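Putative alpha-galactosidase (Bacteroides fragilis, PDB 4NZJ) probably hydrolyses terminal, non-reducing alpha-D-galactose residues from alpha-galactosides, as a member of glycoside hydrolase family 27. Local coordinates at residues Y401-K406 against Q425-N430; R394-D399 against E431-D436; F348-M353 against Y466-Y471; G295-L300 against A416-A421. One frame throughout, in Å; residues are numbered along the deposited sequence. Where two conformers were deposited one is given.

Contact 1: residues Y401-K406 against Q425-N430; sequences YDIWVK and QTVILN
Tyr401 and Val427 meet ring to methyl, and following the tyrosine outward from its CB shows how the contact is built. CB points toward the 425-430 strand, and CG is held between the backbone N and the carbonyl carbon (chi1 67°), a crowded rotamer that brings the ring broadside to Val427. From there on, one methyl serves the whole ring: Tyr401 CG lies 3.7 Å from Val427 CG2, and the remaining ring carbons are scarcely farther from it. The evidence for a CH-pi contact is direct, since Val427 CG2 stands 3.5 Å from the Tyr401 ring centroid and only 5° off the ring normal. At the end of the side chain, Tyr401 OH reaches a water 2.8 Å away, and this water also accepts a hydrogen bond from Ile428 N, tying the phenol to the opposite backbone without a direct bond.

The two strands belong to the two sheets of the C-terminal beta sandwich. Their segment axes approach to 9.4 Å at 34°, and no hydrogen bond passes between them, as expected for face-to-face sheet packing. Inside the sandwich, in the conformer described here, Ile403 meets Val427 tip to tip, with Ile403 CD1 4.0 Å from Val427 CG1. In that same copy Ile403 and Leu429 slide past each other in opposite directions, Ile403 CD1 lying 4.1 Å from Leu429 CD2. On the other face of strand 401-406, Trp404 NE1 donates to Asp402 OD2 over 3.0 Å, entering from the anti side of the carboxylate; Asp402 OD1 forms a salt bridge with Arg420 NH2.

Contact 2: residues R394-D399 against E431-D436; sequences RSIRSD and ENTIAD
A classic beta bulge in strand 393-397, an outermost strand of the six-stranded sheet in the C-terminal domain, places Ser395 and Ile396 against Thr433 and Ile434 of the loop after strand 425-430. Both bulge residues face Ile403 on the neighbouring strand, and both direct CB toward the loop, whereas regular strand residues would alternate. Ile434 answers from the loop in one of its two conformers, whose CD1 methyl approaches Ser395 CB to 3.5 Å and lies farther from the hydroxyl, so the serine takes part here mainly through carbon. In that conformer the side chain starts off obliquely, but with CG1 beside the backbone N (chi1 -55°) and a second bend at chi2 (-63°), its end swings nearer to the strand.

Ile396 is extended beyond CG1 (chi2 179°) and crosses Thr433 at about a right angle. Its CD1 approaches the backbone as well as the methyl of the threonine: Ile396 CD1 is 4.0 Å from Thr433 CG2. The hydroxyl of Thr433 turns to the chain just before the loop, where OG1 is hydrogen-bonded to Asn430 N, three residues earlier. No hydrogen bond links the two segments, and the 135 Å² buried between them lies at the surface. Ile396 CD1 also stands 4.2 Å from Ile434 CD1 of the same conformer, while its closest approach to the loop is to a carbonyl oxygen, Thr433 O, at 3.6 Å.

Contact 3: residues F348-M353 against Y466-Y471; sequences FSLWCM and YQCKVY
Ser349 and Cys468 point their CB atoms toward each other across the interface between helix 341-353 and strand 468-473, at the level where the two backbones are nearest (7.1 Å between CA atoms). The cysteine extends its sulfur away from its own backbone N (chi1 -177°), which carries Cys468 SG to 4.0 Å from Ser349 CB. Meanwhile Ser349 OG is turned back beside its backbone N (chi1 -59°), where it is hydrogen-bonded to Lys345 O, one helical turn earlier. A water bridges the polar atoms, donating to Ser349 OG and to Cys468 O, both at 2.7 Å; this gives a water-mediated link between segments that share no direct hydrogen bond.

Leu350 leaves the helix at an angle, yet its end turns inward, bringing Leu350 CD2 to 4.3 Å from the same Cys468 SG, so the sulfur touches two consecutive helix residues, Ser349 and Leu350. Two strand positions on, Val470 again faces the helix, and one turn along the helix from Ser349 the selenomethionine Met353 meets it, with Met353 SE 4.3 Å from Val470 CG1. The alternation is plain, for Lys469 between them points its CB away. All five touching residues are buried. With the short segment axes 9.4 Å apart and 39° between their directions, this is helix-on-sheet packing, here joining a helix of the catalytic TIM barrel to the C-terminal beta sandwich.

Contact 4: residues G295-L300 against A416-A421; sequences GILNIL and ACFNRA
Apolar packing carries this contact, with Leu297 and Leu300 on helix 296-303 and the ring of Phe418 on strand 413-419. The two leucines lie one helical turn apart, both directing CB toward the strand, and they meet the ring differently. Leu297 CD2 comes to the ring edge, close to its plane, and lies 3.8 Å from Phe418 CZ. Leu300 CD1 is 3.8 Å from Phe418 CE2, its side chain and the phenylalanine arriving from opposite directions. The ring gets this far because its CG is extended away from the backbone N (chi1 169°). Leu350 of helix 341-353 touches both Leu300 and Phe418, so the ring also rests on a second helix.

This is an interface between domains: helix 296-303 belongs to the catalytic TIM barrel, and strand 413-419 to the C-terminal beta sandwich.

A second kind of contact uses the aliphatic part of a charged residue. Arg420 CG lies 3.9 Å from Leu297 CD2, and the chain then bends at chi3 (-78°), taking the guanidinium to other partners. Its NH2 forms a salt bridge with Asp402 OD1 and a hydrogen bond with Ser398 O, while NH1 bonds to Asp399 O.

No hydrogen bond crosses between the two segments; local ones shape each of them. Where the strand ends, Asn419 OD1 accepts from Ala421 N at 3.0 Å, an Asx turn in which the donor stands 60° out of the amide carbonyl plane. On the helix side Gly295 occupies the N-cap position, and its O accepts from Ile299 N at 3.1 Å.

Overall arrangement
The four contacts share the six-stranded sheet of the C-terminal domain but differ in depth. Contacts 1 and 3 are buried, contact 4 is partly so, and contact 2 lies at the surface. Contacts 1 and 2 work within the C-terminal domain, packing a strand of one sheet on a strand of the other (contact 1) or on a loop (contact 2), and are joined through neighbouring strands 393-397 and 401-407. Contacts 3 and 4, with centres 9 Å apart, instead set barrel helices against adjacent strands 468-473 and 413-419. Apolar packing is common to all four, with sulfur and selenium prominent in contact 3; one water spans the two segments in each of contacts 1 and 3. Arg420 links contact 4 to contacts 1 and 2.

Contact 1: residues Y401-K406 against Q425-N430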
# COMPACT_ATOMS: atom_id res chain seq x y z
N TYR A 401 -0.93 -21.32 -15.94
CA TYR A 401 -0.06 -20.33 -15.32
C TYR A 401 -0.05 -18.98 -16.04
O TYR A 401 -0.34 -18.89 -17.24
CB TYR A 401 1.37 -20.89 -15.19
CG TYR A 401 2.10 -21.13 -16.50
CD1 TYR A 401 2.76 -20.09 -17.16
CD2 TYR A 401 2.16 -22.40 -17.06
CE1 TYR A 401 3.43 -20.31 -18.34
CE2 TYR A 401 2.84 -22.62 -18.24
CZ TYR A 401 3.47 -21.58 -18.88
OH TYR A 401 4.15 -21.79 -20.05
N ASP A 402 0.30 -17.95 -15.27
CA ASP A 402 0.50 -16.61 -15.78
C ASP A 402 1.99 -16.29 -15.78
O ASP A 402 2.74 -16.77 -14.92
CB ASP A 402 -0.08 -15.55 -14.85
CG ASP A 402 -1.58 -15.60 -14.72
OD1 ASP A 402 -2.26 -16.26 -15.53
OD2 ASP A 402 -2.06 -14.92 -13.78
N ILE A 403 2.39 -15.44 -16.72
CA ILE A 403 3.68 -14.75 -16.67
C ILE A 403 3.39 -13.26 -16.59
O ILE A 403 2.79 -12.70 -17.51
CB ILE A 403 4.52 -15.00 -17.93
CG1 ILE A 403 4.81 -16.50 -18.10
CG2 ILE A 403 5.83 -14.23 -17.86
CD1 ILE A 403 5.54 -17.11 -16.93
N TRP A 404 3.78 -12.63 -15.48
CA TRP A 404 3.62 -11.19 -15.28
C TRP A 404 4.99 -10.54 -15.38
O TRP A 404 5.97 -11.09 -14.90
CB TRP A 404 3.03 -10.90 -13.91
CG TRP A 404 1.63 -11.37 -13.69
CD1 TRP A 404 1.22 -12.65 -13.46
CD2 TRP A 404 0.46 -10.55 -13.62
NE1 TRP A 404 -0.14 -12.68 -13.27
CE2 TRP A 404 -0.63 -11.41 -13.35
CE3 TRP A 404 0.22 -9.18 -13.75
CZ2 TRP A 404 -1.95 -10.94 -13.23
CZ3 TRP A 404 -1.08 -8.71 -13.63
CH2 TRP A 404 -2.15 -9.59 -13.37
N VAL A 405 5.04 -9.35 -15.97
CA VAL A 405 6.31 -8.67 -16.23
C VAL A 405 6.23 -7.21 -15.81
O VAL A 405 5.32 -6.49 -16.24
CB VAL A 405 6.68 -8.75 -17.72
CG1 VAL A 405 8.03 -8.10 -17.98
CG2 VAL A 405 6.68 -10.20 -18.18
N LYS A 406 7.19 -6.79 -14.99
CA LYS A 406 7.23 -5.43 -14.45
C LYS A 406 8.59 -4.80 -14.75
O LYS A 406 9.59 -5.17 -14.13
CB LYS A 406 6.99 -5.47 -12.94
CG LYS A 406 6.74 -4.12 -12.25
CD LYS A 406 6.87 -4.28 -10.75
CE LYS A 406 6.15 -3.22 -9.93
NZ LYS A 406 6.57 -1.83 -10.25
N GLN A 425 3.33 -27.39 -11.70
CA GLN A 425 3.53 -27.04 -13.10
C GLN A 425 4.97 -26.58 -13.29
O GLN A 425 5.57 -26.00 -12.38
CB GLN A 425 2.58 -25.92 -13.50
CG GLN A 425 1.10 -26.26 -13.38
CD GLN A 425 0.63 -27.30 -14.37
OE1 GLN A 425 1.09 -27.34 -15.51
NE2 GLN A 425 -0.29 -28.16 -13.94
N THR A 426 5.51 -26.86 -14.47
CA THR A 426 6.84 -26.41 -14.83
C THR A 426 6.72 -25.36 -15.92
O THR A 426 6.00 -25.55 -16.90
CB THR A 426 7.70 -27.59 -15.34
OG1 THR A 426 7.83 -28.57 -14.30
CG2 THR A 426 9.10 -27.11 -15.75
N VAL A 427 7.40 -24.24 -15.73
CA VAL A 427 7.47 -23.18 -16.73
C VAL A 427 8.92 -23.08 -17.21
O VAL A 427 9.84 -22.97 -16.41
CB VAL A 427 7.03 -21.83 -16.15
CG1 VAL A 427 7.13 -20.73 -17.20
CG2 VAL A 427 5.61 -21.93 -15.61
N ILE A 428 9.11 -23.14 -18.53
CA ILE A 428 10.44 -22.98 -19.11
C ILE A 428 10.54 -21.57 -19.69
O ILE A 428 9.96 -21.28 -20.73
CB ILE A 428 10.73 -24.02 -20.21
CG1 ILE A 428 10.55 -25.44 -19.66
CG2 ILE A 428 12.15 -23.84 -20.74
CD1 ILE A 428 10.59 -26.52 -20.71
N LEU A 429 11.27 -20.70 -19.00
CA LEU A 429 11.53 -19.36 -19.51
C LEU A 429 12.69 -19.45 -20.49
O LEU A 429 13.71 -20.07 -20.20
CB LEU A 429 11.84 -18.38 -18.38
CG LEU A 429 10.74 -18.15 -17.34
CD1 LEU A 429 11.26 -17.26 -16.22
CD2 LEU A 429 9.52 -17.53 -18.00
N ASN A 430 12.52 -18.86 -21.67
CA ASN A 430 13.60 -18.77 -22.65
C ASN A 430 13.57 -17.41 -23.33
O ASN A 430 12.73 -16.57 -23.01
CB ASN A 430 13.52 -19.93 -23.65
CG ASN A 430 12.21 -19.97 -24.41
OD1 ASN A 430 11.79 -18.97 -24.99
ND2 ASN A 430 11.57 -21.13 -24.44
O HOH W 1 6.70 -22.85 -20.30

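Contact 2: residues R394-D399 against E431-D436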
# COMPACT_ATOMS: atom_id res chain seq x y z
N ARG A 394 0.27 -8.71 -17.42
CA ARG A 394 0.17 -10.15 -17.52
C ARG A 394 0.39 -10.49 -18.99
O ARG A 394 -0.54 -10.51 -19.80
CB ARG A 394 -1.17 -10.67 -17.01
CG ARG A 394 -1.26 -12.19 -17.03
CD ARG A 394 -2.57 -12.69 -16.46
NE ARG A 394 -3.71 -12.23 -17.24
CZ ARG A 394 -4.99 -12.37 -16.88
NH1 ARG A 394 -5.30 -12.95 -15.74
NH2 ARG A 394 -5.95 -11.92 -17.67
N SER A 395 1.66 -10.73 -19.33
CA SER A 395 2.08 -10.94 -20.71
C SER A 395 1.54 -12.24 -21.29
O SER A 395 1.29 -12.33 -22.50
CB SER A 395 3.60 -10.93 -20.80
OG SER A 395 4.11 -9.69 -20.34
N ILE A 396 1.42 -13.26 -20.45
CA ILE A 396 0.86 -14.54 -20.84
C ILE A 396 -0.11 -15.03 -19.77
O ILE A 396 0.23 -15.08 -18.59
CB ILE A 396 1.95 -15.61 -21.06
CG1 ILE A 396 2.99 -15.11 -22.07
CG2 ILE A 396 1.33 -16.92 -21.54
CD1 ILE A 396 4.12 -16.09 -22.33
N ARG A 397 -1.32 -15.40 -20.20
CA ARG A 397 -2.26 -16.13 -19.36
C ARG A 397 -2.51 -17.47 -20.04
O ARG A 397 -3.35 -17.58 -20.93
CB ARG A 397 -3.59 -15.38 -19.18
CG ARG A 397 -4.46 -16.02 -18.10
CD ARG A 397 -5.94 -15.69 -18.22
NE ARG A 397 -6.64 -16.26 -17.07
CZ ARG A 397 -6.99 -17.54 -16.94
NH1 ARG A 397 -6.75 -18.42 -17.90
NH2 ARG A 397 -7.60 -17.94 -15.82
N SER A 398 -1.76 -18.48 -19.62
CA SER A 398 -1.87 -19.80 -20.22
C SER A 398 -2.92 -20.62 -19.47
O SER A 398 -3.56 -20.13 -18.53
CB SER A 398 -0.51 -20.52 -20.24
OG SER A 398 -0.17 -21.05 -18.98
N ASP A 399 -3.12 -21.86 -19.89
CA ASP A 399 -4.14 -22.71 -19.28
C ASP A 399 -3.94 -22.85 -17.77
O ASP A 399 -4.90 -22.77 -17.01
CB ASP A 399 -4.17 -24.09 -19.95
CG ASP A 399 -4.70 -24.05 -21.38
OD1 ASP A 399 -5.26 -23.02 -21.81
OD2 ASP A 399 -4.57 -25.07 -22.09
N GLU A 431 14.48 -17.18 -24.27
CA GLU A 431 14.58 -15.88 -24.93
C GLU A 431 13.33 -15.53 -25.75
O GLU A 431 13.12 -14.37 -26.09
CB GLU A 431 15.84 -15.78 -25.79
CG GLU A 431 17.08 -15.42 -24.99
CD GLU A 431 18.30 -15.21 -25.86
OE1 GLU A 431 18.47 -15.95 -26.85
OE2 GLU A 431 19.10 -14.30 -25.54
N ASN A 432 12.51 -16.54 -26.06
CA ASN A 432 11.25 -16.30 -26.78
C ASN A 432 10.00 -16.20 -25.91
O ASN A 432 8.91 -15.98 -26.43
CB ASN A 432 11.05 -17.38 -27.85
CG ASN A 432 12.08 -17.32 -28.95
OD1 ASN A 432 12.59 -16.25 -29.29
ND2 ASN A 432 12.40 -18.47 -29.51
N THR A 433 10.13 -16.34 -24.60
CA THR A 433 8.95 -16.29 -23.73
C THR A 433 8.31 -14.90 -23.73
O THR A 433 7.10 -14.76 -23.93
CB THR A 433 9.28 -16.71 -22.29
OG1 THR A 433 9.91 -17.99 -22.31
CG2 THR A 433 8.00 -16.79 -21.44
N ILE A 434 9.15 -13.89 -23.48
CA ILE A 434 8.76 -12.48 -23.40
C ILE A 434 9.76 -11.66 -24.21
O ILE A 434 10.94 -12.00 -24.24
CB ILE A 434 8.85 -11.97 -21.94
CG1 ILE A 434 8.01 -12.84 -20.99
CG2 ILE A 434 8.40 -10.52 -21.84
CD1 ILE A 434 6.53 -12.82 -21.29
N ALA A 435 9.31 -10.56 -24.80
CA ALA A 435 10.19 -9.69 -25.57
C ALA A 435 11.19 -8.99 -24.65
O ALA A 435 10.84 -8.61 -23.54
CB ALA A 435 9.38 -8.67 -26.36
N ASP A 436 12.42 -8.85 -25.13
CA ASP A 436 13.45 -8.05 -24.46
C ASP A 436 13.76 -8.53 -23.04
O ASP A 436 13.88 -7.71 -22.12
CB ASP A 436 13.05 -6.57 -24.44
CG ASP A 436 12.75 -6.03 -25.83
OD1 ASP A 436 13.58 -6.22 -26.74
OD2 ASP A 436 11.67 -5.43 -26.01

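Contact 3: residues F348-M353 against Y466-Y471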
# COMPACT_ATOMS: atom_id res chain seq x y z
N PHE A 348 0.18 -11.96 -2.10
CA PHE A 348 1.08 -10.87 -1.77
C PHE A 348 2.03 -10.53 -2.93
O PHE A 348 2.21 -9.36 -3.28
CB PHE A 348 1.87 -11.19 -0.49
CG PHE A 348 2.70 -10.04 -0.00
CD1 PHE A 348 2.11 -8.97 0.65
CD2 PHE A 348 4.07 -10.01 -0.22
CE1 PHE A 348 2.86 -7.89 1.09
CE2 PHE A 348 4.83 -8.94 0.23
CZ PHE A 348 4.23 -7.88 0.88
N SER A 349 2.63 -11.57 -3.52
CA SER A 349 3.58 -11.42 -4.63
C SER A 349 2.98 -10.65 -5.80
O SER A 349 3.63 -9.79 -6.37
CB SER A 349 4.05 -12.78 -5.11
OG SER A 349 4.67 -13.49 -4.06
N LEU A 350 1.74 -10.97 -6.15
CA LEU A 350 1.11 -10.35 -7.31
C LEU A 350 0.66 -8.92 -7.00
O LEU A 350 0.77 -8.05 -7.85
CB LEU A 350 -0.03 -11.23 -7.83
CG LEU A 350 0.49 -12.52 -8.49
CD1 LEU A 350 -0.63 -13.51 -8.73
CD2 LEU A 350 1.24 -12.22 -9.79
N TRP A 351 0.17 -8.68 -5.78
CA TRP A 351 -0.10 -7.30 -5.35
C TRP A 351 1.20 -6.47 -5.44
O TRP A 351 1.18 -5.30 -5.84
CB TRP A 351 -0.66 -7.28 -3.92
CG TRP A 351 -2.18 -7.25 -3.79
CD1 TRP A 351 -2.90 -6.37 -3.04
CD2 TRP A 351 -3.14 -8.13 -4.40
NE1 TRP A 351 -4.23 -6.64 -3.13
CE2 TRP A 351 -4.42 -7.71 -3.97
CE3 TRP A 351 -3.05 -9.23 -5.27
CZ2 TRP A 351 -5.60 -8.34 -4.38
CZ3 TRP A 351 -4.24 -9.86 -5.68
CH2 TRP A 351 -5.49 -9.40 -5.23
N CYS A 352 2.33 -7.07 -5.10
CA CYS A 352 3.60 -6.37 -5.25
C CYS A 352 3.91 -6.07 -6.72
O CYS A 352 4.21 -4.93 -7.08
CB CYS A 352 4.75 -7.15 -4.59
SG CYS A 352 4.72 -7.05 -2.79
N MSE A 353 3.80 -7.09 -7.56
CA MSE A 353 4.06 -6.94 -9.00
C MSE A 353 3.15 -5.94 -9.67
O MSE A 353 3.57 -5.24 -10.59
CB MSE A 353 3.86 -8.27 -9.74
CG MSE A 353 4.92 -9.31 -9.38
SE MSE A 353 6.66 -8.90 -10.17
CE MSE A 353 6.20 -9.24 -12.06
N TYR A 466 -0.46 -23.46 -6.83
CA TYR A 466 -0.73 -22.09 -6.40
C TYR A 466 0.50 -21.20 -6.22
O TYR A 466 0.36 -20.06 -5.81
CB TYR A 466 -1.54 -22.08 -5.10
CG TYR A 466 -2.70 -23.03 -5.13
CD1 TYR A 466 -3.64 -22.97 -6.15
CD2 TYR A 466 -2.86 -24.01 -4.14
CE1 TYR A 466 -4.71 -23.85 -6.19
CE2 TYR A 466 -3.94 -24.89 -4.18
CZ TYR A 466 -4.85 -24.80 -5.21
OH TYR A 466 -5.92 -25.65 -5.27
N GLN A 467 1.69 -21.70 -6.56
CA GLN A 467 2.92 -20.99 -6.24
C GLN A 467 3.28 -19.93 -7.28
O GLN A 467 3.08 -20.11 -8.48
CB GLN A 467 4.10 -21.96 -6.09
CG GLN A 467 5.40 -21.27 -5.69
CD GLN A 467 6.50 -22.25 -5.33
OE1 GLN A 467 6.57 -23.35 -5.87
NE2 GLN A 467 7.38 -21.84 -4.43
N CYS A 468 3.85 -18.83 -6.79
CA CYS A 468 4.38 -17.77 -7.62
C CYS A 468 5.86 -17.62 -7.30
O CYS A 468 6.22 -17.37 -6.14
CB CYS A 468 3.65 -16.48 -7.33
SG CYS A 468 4.15 -15.10 -8.37
N LYS A 469 6.72 -17.83 -8.29
CA LYS A 469 8.15 -17.55 -8.15
C LYS A 469 8.50 -16.32 -8.96
O LYS A 469 8.02 -16.14 -10.08
CB LYS A 469 9.00 -18.74 -8.57
CG LYS A 469 9.01 -19.86 -7.55
CD LYS A 469 9.90 -21.01 -7.98
CE LYS A 469 9.95 -22.09 -6.92
NZ LYS A 469 10.85 -23.21 -7.29
N VAL A 470 9.36 -15.48 -8.38
CA VAL A 470 9.71 -14.20 -8.99
C VAL A 470 11.21 -14.12 -9.23
O VAL A 470 12.03 -14.62 -8.43
CB VAL A 470 9.25 -13.03 -8.10
CG1 VAL A 470 9.60 -11.69 -8.73
CG2 VAL A 470 7.75 -13.12 -7.82
N TYR A 471 11.56 -13.50 -10.35
CA TYR A 471 12.93 -13.35 -10.81
C TYR A 471 13.14 -11.94 -11.31
O TYR A 471 12.19 -11.29 -11.74
CB TYR A 471 13.20 -14.34 -11.95
CG TYR A 471 12.94 -15.77 -11.57
CD1 TYR A 471 11.67 -16.31 -11.66
CD2 TYR A 471 13.97 -16.59 -11.11
CE1 TYR A 471 11.42 -17.63 -11.30
CE2 TYR A 471 13.73 -17.90 -10.74
CZ TYR A 471 12.45 -18.41 -10.84
OH TYR A 471 12.20 -19.72 -10.49
O HOH W 2 6.72 -15.06 -4.75

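Contact 4: residues G295-L300 against A416-A421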
# COMPACT_ATOMS: atom_id res chain seq x y z
N GLY A 295 -13.03 -13.47 -5.13
CA GLY A 295 -11.80 -14.18 -4.81
C GLY A 295 -10.57 -13.48 -5.35
O GLY A 295 -10.65 -12.60 -6.21
N ILE A 296 -9.42 -13.89 -4.83
CA ILE A 296 -8.13 -13.34 -5.24
C ILE A 296 -7.95 -13.49 -6.75
O ILE A 296 -7.57 -12.53 -7.42
CB ILE A 296 -6.98 -14.07 -4.50
CG1 ILE A 296 -6.99 -13.69 -3.01
CG2 ILE A 296 -5.63 -13.74 -5.13
CD1 ILE A 296 -6.30 -14.70 -2.11
N LEU A 297 -8.22 -14.67 -7.28
CA LEU A 297 -8.06 -14.93 -8.72
C LEU A 297 -8.94 -14.00 -9.55
O LEU A 297 -8.55 -13.54 -10.62
CB LEU A 297 -8.38 -16.37 -9.08
CG LEU A 297 -7.41 -17.43 -8.56
CD1 LEU A 297 -7.75 -18.78 -9.16
CD2 LEU A 297 -5.97 -17.05 -8.86
N ASN A 298 -10.13 -13.73 -9.04
CA ASN A 298 -11.11 -12.93 -9.78
C ASN A 298 -10.69 -11.48 -9.88
O ASN A 298 -10.88 -10.84 -10.91
CB ASN A 298 -12.47 -13.08 -9.12
CG ASN A 298 -12.83 -14.53 -8.91
OD1 ASN A 298 -12.41 -15.16 -7.94
ND2 ASN A 298 -13.57 -15.09 -9.85
N ILE A 299 -10.08 -10.98 -8.82
CA ILE A 299 -9.60 -9.61 -8.82
C ILE A 299 -8.36 -9.48 -9.73
O ILE A 299 -8.20 -8.46 -10.39
CB ILE A 299 -9.36 -9.09 -7.38
CG1 ILE A 299 -10.74 -8.85 -6.73
CG2 ILE A 299 -8.55 -7.80 -7.40
CD1 ILE A 299 -10.71 -8.42 -5.29
N LEU A 300 -7.53 -10.52 -9.81
CA LEU A 300 -6.42 -10.54 -10.77
C LEU A 300 -6.92 -10.36 -12.20
O LEU A 300 -6.34 -9.61 -12.97
CB LEU A 300 -5.63 -11.85 -10.68
CG LEU A 300 -4.77 -12.02 -9.44
CD1 LEU A 300 -4.15 -13.41 -9.42
CD2 LEU A 300 -3.70 -10.94 -9.37
N ALA A 416 7.27 -12.65 -12.86
CA ALA A 416 6.60 -13.56 -11.93
C ALA A 416 5.93 -14.68 -12.70
O ALA A 416 5.14 -14.42 -13.61
CB ALA A 416 5.57 -12.81 -11.10
N CYS A 417 6.27 -15.91 -12.34
CA CYS A 417 5.64 -17.10 -12.91
C CYS A 417 4.66 -17.63 -11.89
O CYS A 417 5.06 -18.06 -10.81
CB CYS A 417 6.68 -18.16 -13.23
SG CYS A 417 7.99 -17.60 -14.33
N PHE A 418 3.37 -17.57 -12.21
CA PHE A 418 2.32 -17.85 -11.24
C PHE A 418 1.48 -19.03 -11.68
O PHE A 418 0.80 -18.98 -12.69
CB PHE A 418 1.46 -16.61 -11.05
CG PHE A 418 0.19 -16.85 -10.27
CD1 PHE A 418 0.21 -17.56 -9.08
CD2 PHE A 418 -1.02 -16.34 -10.74
CE1 PHE A 418 -0.96 -17.77 -8.36
CE2 PHE A 418 -2.19 -16.55 -10.03
CZ PHE A 418 -2.17 -17.26 -8.84
N ASN A 419 1.57 -20.10 -10.90
CA ASN A 419 0.78 -21.30 -11.12
C ASN A 419 -0.59 -21.16 -10.48
O ASN A 419 -0.71 -21.20 -9.26
CB ASN A 419 1.52 -22.51 -10.54
CG ASN A 419 0.79 -23.81 -10.78
OD1 ASN A 419 -0.08 -23.89 -11.64
ND2 ASN A 419 1.16 -24.84 -10.03
N ARG A 420 -1.62 -20.99 -11.30
CA ARG A 420 -3.01 -20.96 -10.82
C ARG A 420 -3.50 -22.32 -10.36
O ARG A 420 -4.38 -22.41 -9.50
CB ARG A 420 -3.95 -20.50 -11.93
CG ARG A 420 -4.48 -19.10 -11.77
CD ARG A 420 -5.29 -18.72 -13.00
NE ARG A 420 -4.40 -18.37 -14.09
CZ ARG A 420 -4.19 -19.08 -15.20
NH1 ARG A 420 -4.83 -20.23 -15.43
NH2 ARG A 420 -3.33 -18.64 -16.10
N ALA A 421 -2.95 -23.37 -10.95
CA ALA A 421 -3.49 -24.72 -10.85
C ALA A 421 -3.24 -25.39 -9.50
O ALA A 421 -2.34 -25.01 -8.74
CB ALA A 421 -2.94 -25.59 -11.96